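Local coordinates for protein PA_0080 (Pseudomonas aeruginosa, PDB 3ZHN) that serves as the TssJ1 lipoprotein of the type VI secretion system, probably helping to hold the membrane complex at the outer membrane by binding TssM, at residues 81-84 with 85-89; 133-137 with 138-142; 144-148 with 149-153. All blocks are in the same frame, centred on the assembly; numbering follows the deposited sequence.

Overall arrangement
The three contacts follow one another along the chain; none encloses or crosses another. Contact 1 comes first, where helix 79-83 ends and the chain turns into strand 87-95, an outermost strand of the antiparallel sheet. Contact 2 closes the turn that carries the chain from strand 129-133 of that sheet to strand 139-146 of the mixed sheet. Further along the same strand, contact 3 closes the hairpin to strand 151-155. Contacts 2 and 3 meet where Leu142 CD2 packs on Ile153 CG2 at 4.0 Å. Contact 1 stands apart, its centre about 21 Å from that of contact 2 and about 24 Å from that of contact 3, which lies on the opposite side of the chain's centre.

Contact 1: residues 81-84 with 85-89; sequences STLG and GDLVE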
loop_
_atom_site.group_PDB
_atom_site.type_symbol
_atom_site.label_atom_id
_atom_site.label_comp_id
_atom_site.label_asym_id
_atom_site.label_seq_id
_atom_site.Cartn_x
_atom_site.Cartn_y
_atom_site.Cartn_z
ATOM N N SER A 81 -12.781 12.606 3.567
ATOM C CA SER A 81 -13.481 13.064 4.755
ATOM C C SER A 81 -12.743 12.600 6.019
ATOM O O SER A 81 -12.641 13.328 6.996
ATOM C CB SER A 81 -14.926 12.548 4.768
ATOM O OG SER A 81 -15.484 12.860 6.020
ATOM N N THR A 82 -12.226 11.383 5.976
ATOM C CA THR A 82 -11.628 10.742 7.147
ATOM C C THR A 82 -10.227 11.354 7.462
ATOM O O THR A 82 -9.912 11.611 8.618
ATOM C CB THR A 82 -11.481 9.240 6.868
ATOM O OG1 THR A 82 -12.788 8.686 6.712
ATOM C CG2 THR A 82 -10.731 8.559 8.008
ATOM N N LEU A 83 -9.465 11.654 6.408
ATOM C CA LEU A 83 -8.068 12.073 6.561
ATOM C C LEU A 83 -7.812 13.567 6.371
ATOM O O LEU A 83 -6.812 14.100 6.849
ATOM C CB LEU A 83 -7.195 11.245 5.633
ATOM C CG LEU A 83 -7.275 9.741 5.896
ATOM C CD1 LEU A 83 -6.517 9.081 4.733
ATOM C CD2 LEU A 83 -6.832 9.347 7.341
ATOM N N GLY A 84 -8.752 14.235 5.690
ATOM C CA GLY A 84 -8.660 15.689 5.424
ATOM C C GLY A 84 -7.347 16.029 4.797
ATOM O O GLY A 84 -6.893 15.402 3.834
ATOM N N GLY A 85 -6.714 17.006 5.410
ATOM C CA GLY A 85 -5.438 17.557 4.930
ATOM C C GLY A 85 -4.274 16.618 4.911
ATOM O O GLY A 85 -3.278 16.878 4.239
ATOM N N ASP A 86 -4.368 15.551 5.707
ATOM C CA ASP A 86 -3.295 14.528 5.780
ATOM C C ASP A 86 -3.165 13.842 4.394
ATOM O O ASP A 86 -2.139 13.294 4.105
ATOM C CB ASP A 86 -3.635 13.400 6.785
ATOM C CG ASP A 86 -3.581 13.816 8.290
ATOM O OD1 ASP A 86 -3.147 14.973 8.615
ATOM O OD2 ASP A 86 -4.023 12.943 9.135
ATOM N N LEU A 87 -4.230 13.821 3.605
ATOM C CA LEU A 87 -4.280 12.995 2.388
ATOM C C LEU A 87 -3.872 13.804 1.168
ATOM O O LEU A 87 -4.520 14.770 0.847
ATOM C CB LEU A 87 -5.649 12.424 2.165
ATOM C CG LEU A 87 -5.802 11.501 0.959
ATOM C CD1 LEU A 87 -4.801 10.337 0.988
ATOM C CD2 LEU A 87 -7.280 11.053 0.886
ATOM N N VAL A 88 -2.773 13.397 0.533
ATOM C CA VAL A 88 -2.224 14.021 -0.654
ATOM C C VAL A 88 -2.816 13.353 -1.951
ATOM O O VAL A 88 -3.231 14.020 -2.849
ATOM C CB VAL A 88 -0.687 14.020 -0.647
ATOM C CG1 VAL A 88 -0.150 14.599 -1.899
ATOM C CG2 VAL A 88 -0.157 14.830 0.539
ATOM N N GLU A 89 -2.844 12.023 -1.991
ATOM C CA GLU A 89 -3.245 11.294 -3.156
ATOM C C GLU A 89 -3.612 9.888 -2.748
ATOM O O GLU A 89 -3.021 9.318 -1.794
ATOM C CB GLU A 89 -2.103 11.279 -4.192
ATOM C CG GLU A 89 -2.338 10.467 -5.407
ATOM C CD GLU A 89 -1.138 10.441 -6.353
ATOM O OE1 GLU A 89 -0.305 11.395 -6.334
ATOM O OE2 GLU A 89 -1.045 9.476 -7.128
HETATM O O HOH W 1 -6.610 13.534 9.768
#
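Leu83 meets Asp86 and Leu87 at the point where the helix gives out and the chain swings into a strand. Its carbonyl does the first job: Leu83 O takes the N-H of Asp86 at 3.1 Å, with 146° at the hydrogen, the donor sitting well above the carbonyl plane. The same oxygen is also reached by water 1, which donates to Leu83 O at 3.0 Å and to Asp86 OD2 at 2.7 Å. The carboxylate is thereby tied back to the helix end through solvent. It is there because CG of Asp86 lies beside its own backbone N, chi1 -71°, which turns the group onto the Leu83 side; CB of Asp86 already stands 3.3 Å from Leu83 O. The side chain of Leu83 uses a different atom, CB, which rests against CB of Leu87 at 4.0 Å, an apolar touch close to the backbone.

Gly84 is next, the first residue to leave helical geometry. Its positive phi suits glycine, and with Gly85 it gives torsions near those of a type II' turn beneath the Leu83-Asp86 bond. Gly84 O then accepts from Leu87 N at 3.1 Å, straighter at 164° and again approached from above the carbonyl plane. Two successive i to i+3 bonds thus lead the chain through a short 3-10 segment and straight into the strand.

The side chain of Leu83 packs on Leu61 of strand 54-61 and on Ala66 and Phe67 of helix 65-69, while Leu87 lies against Tyr59 and returns to Ala79 and Gln80 of helix 79-83. Just beyond, Val88 and Glu89 both face Glu60 in a classic beta bulge, where strand 87-95 pairs with strand 54-61.

Contact 2: residues 133-137 with 138-142; sequences DVPGQ and RTSHL
The oxygen of water 2 is gripped from three directions, linking Ser140 and Pro135 across the turn. It donates to Pro135 O at 2.7 Å and, weakly, to Arg138 O at 2.8 Å, and it shares a short hydrogen bond of 2.5 Å with Ser140 OG. The hydroxyl faces the turn because OG lies beside its own backbone N, chi1 -63°. From there it also touches two carbons, CG1 of Val134 at 3.7 Å and CD of the Pro135 ring at 3.9 Å, so the water-bound oxygen sits against an apolar shoulder.

Pro135 to Arg138 form a type II turn, with Gln137 taking the positive phi of its third position. The turn is an open one: Arg138 N stays 3.8 Å from Pro135 O, too far for the bond that often closes such turns, and water 2 takes up that carbonyl instead. On the outer side Arg138 folds back over the turn. CG beside the backbone N and an extended chain from there to NE carry its CD alongside CB of Pro135, while CG lies 3.4 Å from Gly136 O. Water 3 completes this side by donating to Gly136 O at 2.6 Å and accepting a weak bond from Arg138 NE.

The turn is fastened to the N-terminal strand as well, for Gln137 N bonds to Thr31 OG1 and Arg138 pairs through its backbone with Arg32. Val134 plugs inward onto Thr31, Val33 and Leu114, residues of both sheets. Strand 129-133 belongs to one sheet and strand 139-146 to the other, which makes the stretch a beta arch, a connection characteristic of the beta sandwich.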
loop_
_atom_site.group_PDB
_atom_site.type_symbol
_atom_site.label_atom_id
_atom_site.label_comp_id
_atom_site.label_asym_id
_atom_site.label_seq_id
_atom_site.Cartn_x
_atom_site.Cartn_y
_atom_site.Cartn_z
ATOM N N ASP A 133 7.221 5.578 6.843
ATOM C CA ASP A 133 7.814 6.909 6.713
ATOM C C ASP A 133 8.919 6.794 5.664
ATOM O O ASP A 133 9.780 5.918 5.706
ATOM C CB ASP A 133 8.412 7.339 8.033
ATOM C CG ASP A 133 7.368 7.458 9.111
ATOM O OD1 ASP A 133 6.708 8.500 9.196
ATOM O OD2 ASP A 133 7.190 6.464 9.875
ATOM N N VAL A 134 8.928 7.727 4.751
ATOM C CA VAL A 134 9.851 7.769 3.584
ATOM C C VAL A 134 10.727 9.027 3.735
ATOM O O VAL A 134 10.193 10.119 3.838
ATOM C CB VAL A 134 9.111 7.804 2.239
ATOM C CG1 VAL A 134 10.098 7.947 1.088
ATOM C CG2 VAL A 134 8.308 6.518 2.070
ATOM N N PRO A 135 12.063 8.860 3.876
ATOM C CA PRO A 135 12.911 10.069 3.981
ATOM C C PRO A 135 12.828 10.983 2.768
ATOM O O PRO A 135 12.885 10.545 1.619
ATOM C CB PRO A 135 14.310 9.549 4.119
ATOM C CG PRO A 135 14.226 8.122 4.197
ATOM C CD PRO A 135 12.864 7.630 3.877
ATOM N N GLY A 136 12.686 12.267 3.072
ATOM C CA GLY A 136 12.478 13.260 2.037
ATOM C C GLY A 136 13.754 13.529 1.282
ATOM O O GLY A 136 14.864 13.409 1.802
ATOM N N GLN A 137 13.589 13.867 0.014
ATOM C CA GLN A 137 14.657 14.287 -0.850
ATOM C C GLN A 137 15.737 13.223 -1.018
ATOM O O GLN A 137 16.894 13.509 -1.343
ATOM C CB GLN A 137 15.193 15.648 -0.383
ATOM C CG GLN A 137 14.099 16.745 -0.424
ATOM C CD GLN A 137 13.073 16.624 0.703
ATOM O OE1 GLN A 137 11.844 16.457 0.466
ATOM N NE2 GLN A 137 13.569 16.706 1.963
ATOM N N ARG A 138 15.301 11.965 -0.874
ATOM C CA ARG A 138 16.170 10.808 -1.046
ATOM C C ARG A 138 15.431 9.752 -1.893
ATOM O O ARG A 138 14.194 9.827 -2.089
ATOM C CB ARG A 138 16.557 10.208 0.322
ATOM C CG ARG A 138 17.315 11.171 1.192
ATOM C CD ARG A 138 17.731 10.510 2.480
ATOM N NE ARG A 138 18.455 11.520 3.248
ATOM C CZ ARG A 138 19.742 11.804 3.063
ATOM N NH1 ARG A 138 20.486 11.129 2.186
ATOM N NH2 ARG A 138 20.296 12.769 3.779
ATOM N N THR A 139 16.173 8.751 -2.378
ATOM C CA THR A 139 15.614 7.662 -3.179
ATOM C C THR A 139 15.349 6.469 -2.315
ATOM O O THR A 139 16.197 6.068 -1.605
ATOM C CB THR A 139 16.545 7.307 -4.347
ATOM O OG1 THR A 139 16.555 8.412 -5.247
ATOM C CG2 THR A 139 16.109 6.030 -5.064
ATOM N N SER A 140 14.126 5.937 -2.391
ATOM C CA SER A 140 13.736 4.710 -1.715
ATOM C C SER A 140 13.238 3.692 -2.711
ATOM O O SER A 140 12.355 3.993 -3.492
ATOM C CB SER A 140 12.630 4.987 -0.652
ATOM O OG SER A 140 13.051 5.827 0.391
ATOM N N HIS A 141 13.753 2.477 -2.622
ATOM C CA HIS A 141 13.333 1.340 -3.430
ATOM C C HIS A 141 12.727 0.290 -2.498
ATOM O O HIS A 141 13.325 0.008 -1.454
ATOM C CB HIS A 141 14.470 0.782 -4.294
ATOM C CG HIS A 141 14.891 1.672 -5.422
ATOM N ND1 HIS A 141 15.758 1.242 -6.416
ATOM C CD2 HIS A 141 14.477 2.915 -5.788
ATOM C CE1 HIS A 141 15.926 2.214 -7.289
ATOM N NE2 HIS A 141 15.178 3.252 -6.922
ATOM N N LEU A 142 11.600 -0.259 -2.891
ATOM C CA LEU A 142 10.815 -1.152 -2.031
ATOM C C LEU A 142 10.360 -2.334 -2.863
ATOM O O LEU A 142 9.876 -2.198 -3.966
ATOM C CB LEU A 142 9.649 -0.433 -1.444
ATOM C CG LEU A 142 9.900 0.816 -0.640
ATOM C CD1 LEU A 142 8.625 1.527 -0.384
ATOM C CD2 LEU A 142 10.505 0.472 0.705
HETATM O O HOH W 2 13.049 8.345 -0.001
HETATM O O HOH W 3 15.878 13.421 4.217
#

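Contact 3: residues 144-148 with 149-153; sequences ITLGA and QAIGI
Ile144 lies beside Ile151 and Ile153, all three side chains on the same face of the sheet and pointing the same way. It splits its two branches between them: CG2 meets CG2 of Ile151 at 3.8 Å, and CG1 meets CG1 of Ile153 at 4.1 Å. That division follows from chi1 -62°, which sets CG1 beside the backbone N and CG2 anti to it. Two residues on, on the same face, CD1 of Leu146 lies alongside CG1 of Ile151, extending the apolar row toward the turn. Beneath the side chains the main chains are zipped by the pair Thr145 and Gly152. Thr145 N donates to Gly152 O at 2.8 Å and Gly152 N returns to Thr145 O at 2.9 Å, both in the carbonyl plane, the second nearly straight at 172°. Gly152 O is also approached by CA of Ile144 in a CA-H...O contact of 3.3 Å.

Ala148 and Gln149 make the bend itself, Gln149 with its CB against the backbone of Ala148. Gly147 N to Ala150 O, 2.8 Å, is the bond that closes it. In Gln149, chi1 65° places CG between N and the carbonyl carbon, and the extended chain then leads out to Arg125, while its backbone bonds to Thr127. Gly147 O is taken by Tyr120 OH.

The arrangement is an antiparallel beta hairpin that adds strand 151-155 as an outermost strand of the mixed sheet. Its isoleucines press on Phe116 of the other sheet, the interior packing of a beta sandwich.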
loop_
_atom_site.group_PDB
_atom_site.type_symbol
_atom_site.label_atom_id
_atom_site.label_comp_id
_atom_site.label_asym_id
_atom_site.label_seq_id
_atom_site.Cartn_x
_atom_site.Cartn_y
_atom_site.Cartn_z
ATOM N N ILE A 144 7.341 -4.885 -2.398
ATOM C CA ILE A 144 6.117 -5.040 -1.620
ATOM C C ILE A 144 5.436 -6.326 -2.105
ATOM O O ILE A 144 5.055 -6.427 -3.279
ATOM C CB ILE A 144 5.220 -3.821 -1.701
ATOM C CG1 ILE A 144 5.974 -2.613 -1.105
ATOM C CG2 ILE A 144 3.926 -4.054 -0.931
ATOM C CD1 ILE A 144 5.258 -1.319 -1.027
ATOM N N THR A 145 5.275 -7.309 -1.205
ATOM C CA THR A 145 4.643 -8.580 -1.494
ATOM C C THR A 145 3.226 -8.532 -0.970
ATOM O O THR A 145 3.011 -8.203 0.205
ATOM C CB THR A 145 5.490 -9.778 -0.958
ATOM O OG1 THR A 145 6.779 -9.668 -1.568
ATOM C CG2 THR A 145 4.836 -11.122 -1.362
ATOM N N LEU A 146 2.281 -8.918 -1.820
ATOM C CA LEU A 146 0.920 -9.162 -1.414
ATOM C C LEU A 146 0.747 -10.681 -1.268
ATOM O O LEU A 146 0.663 -11.401 -2.262
ATOM C CB LEU A 146 -0.058 -8.609 -2.407
ATOM C CG LEU A 146 0.111 -7.085 -2.661
ATOM C CD1 LEU A 146 0.067 -6.246 -1.426
ATOM C CD2 LEU A 146 1.251 -6.736 -3.606
ATOM N N GLY A 147 0.775 -11.137 -0.018
ATOM C CA GLY A 147 0.636 -12.569 0.274
ATOM C C GLY A 147 -0.793 -13.090 0.382
ATOM O O GLY A 147 -1.748 -12.398 -0.014
ATOM N N ALA A 148 -0.924 -14.328 0.809
ATOM C CA ALA A 148 -2.247 -14.872 0.995
ATOM C C ALA A 148 -3.055 -13.955 1.946
ATOM O O ALA A 148 -4.296 -13.811 1.736
ATOM C CB ALA A 148 -2.171 -16.233 1.604
ATOM N N GLN A 149 -2.394 -13.422 2.976
ATOM C CA GLN A 149 -3.108 -12.658 4.009
ATOM C C GLN A 149 -2.343 -11.490 4.625
ATOM O O GLN A 149 -2.747 -11.000 5.676
ATOM C CB GLN A 149 -3.647 -13.576 5.185
ATOM C CG GLN A 149 -2.604 -14.217 5.980
ATOM C CD GLN A 149 -3.068 -15.344 6.860
ATOM O OE1 GLN A 149 -4.008 -16.019 6.571
ATOM N NE2 GLN A 149 -2.378 -15.520 7.948
ATOM N N ALA A 150 -1.317 -10.976 3.945
ATOM C CA ALA A 150 -0.539 -9.919 4.496
ATOM C C ALA A 150 0.235 -9.165 3.404
ATOM O O ALA A 150 0.778 -9.779 2.459
ATOM C CB ALA A 150 0.454 -10.470 5.524
ATOM N N ILE A 151 0.309 -7.866 3.614
ATOM C CA ILE A 151 1.221 -6.973 2.915
ATOM C C ILE A 151 2.556 -7.038 3.634
ATOM O O ILE A 151 2.603 -6.796 4.829
ATOM C CB ILE A 151 0.774 -5.503 2.924
ATOM C CG1 ILE A 151 -0.663 -5.348 2.428
ATOM C CG2 ILE A 151 1.770 -4.677 2.149
ATOM C CD1 ILE A 151 -1.231 -4.007 2.719
ATOM N N GLY A 152 3.624 -7.341 2.906
ATOM C CA GLY A 152 4.982 -7.376 3.362
ATOM C C GLY A 152 5.852 -6.382 2.579
ATOM O O GLY A 152 5.917 -6.402 1.357
ATOM N N ILE A 153 6.579 -5.536 3.314
ATOM C CA ILE A 153 7.445 -4.571 2.692
ATOM C C ILE A 153 8.906 -4.827 3.096
ATOM O O ILE A 153 9.227 -5.030 4.297
ATOM C CB ILE A 153 7.053 -3.149 3.163
ATOM C CG1 ILE A 153 5.570 -2.832 2.960
ATOM C CG2 ILE A 153 8.000 -2.083 2.580
ATOM C CD1 ILE A 153 5.156 -1.458 3.513
HETATM O O HOH W 4 8.538 -8.093 -0.216
#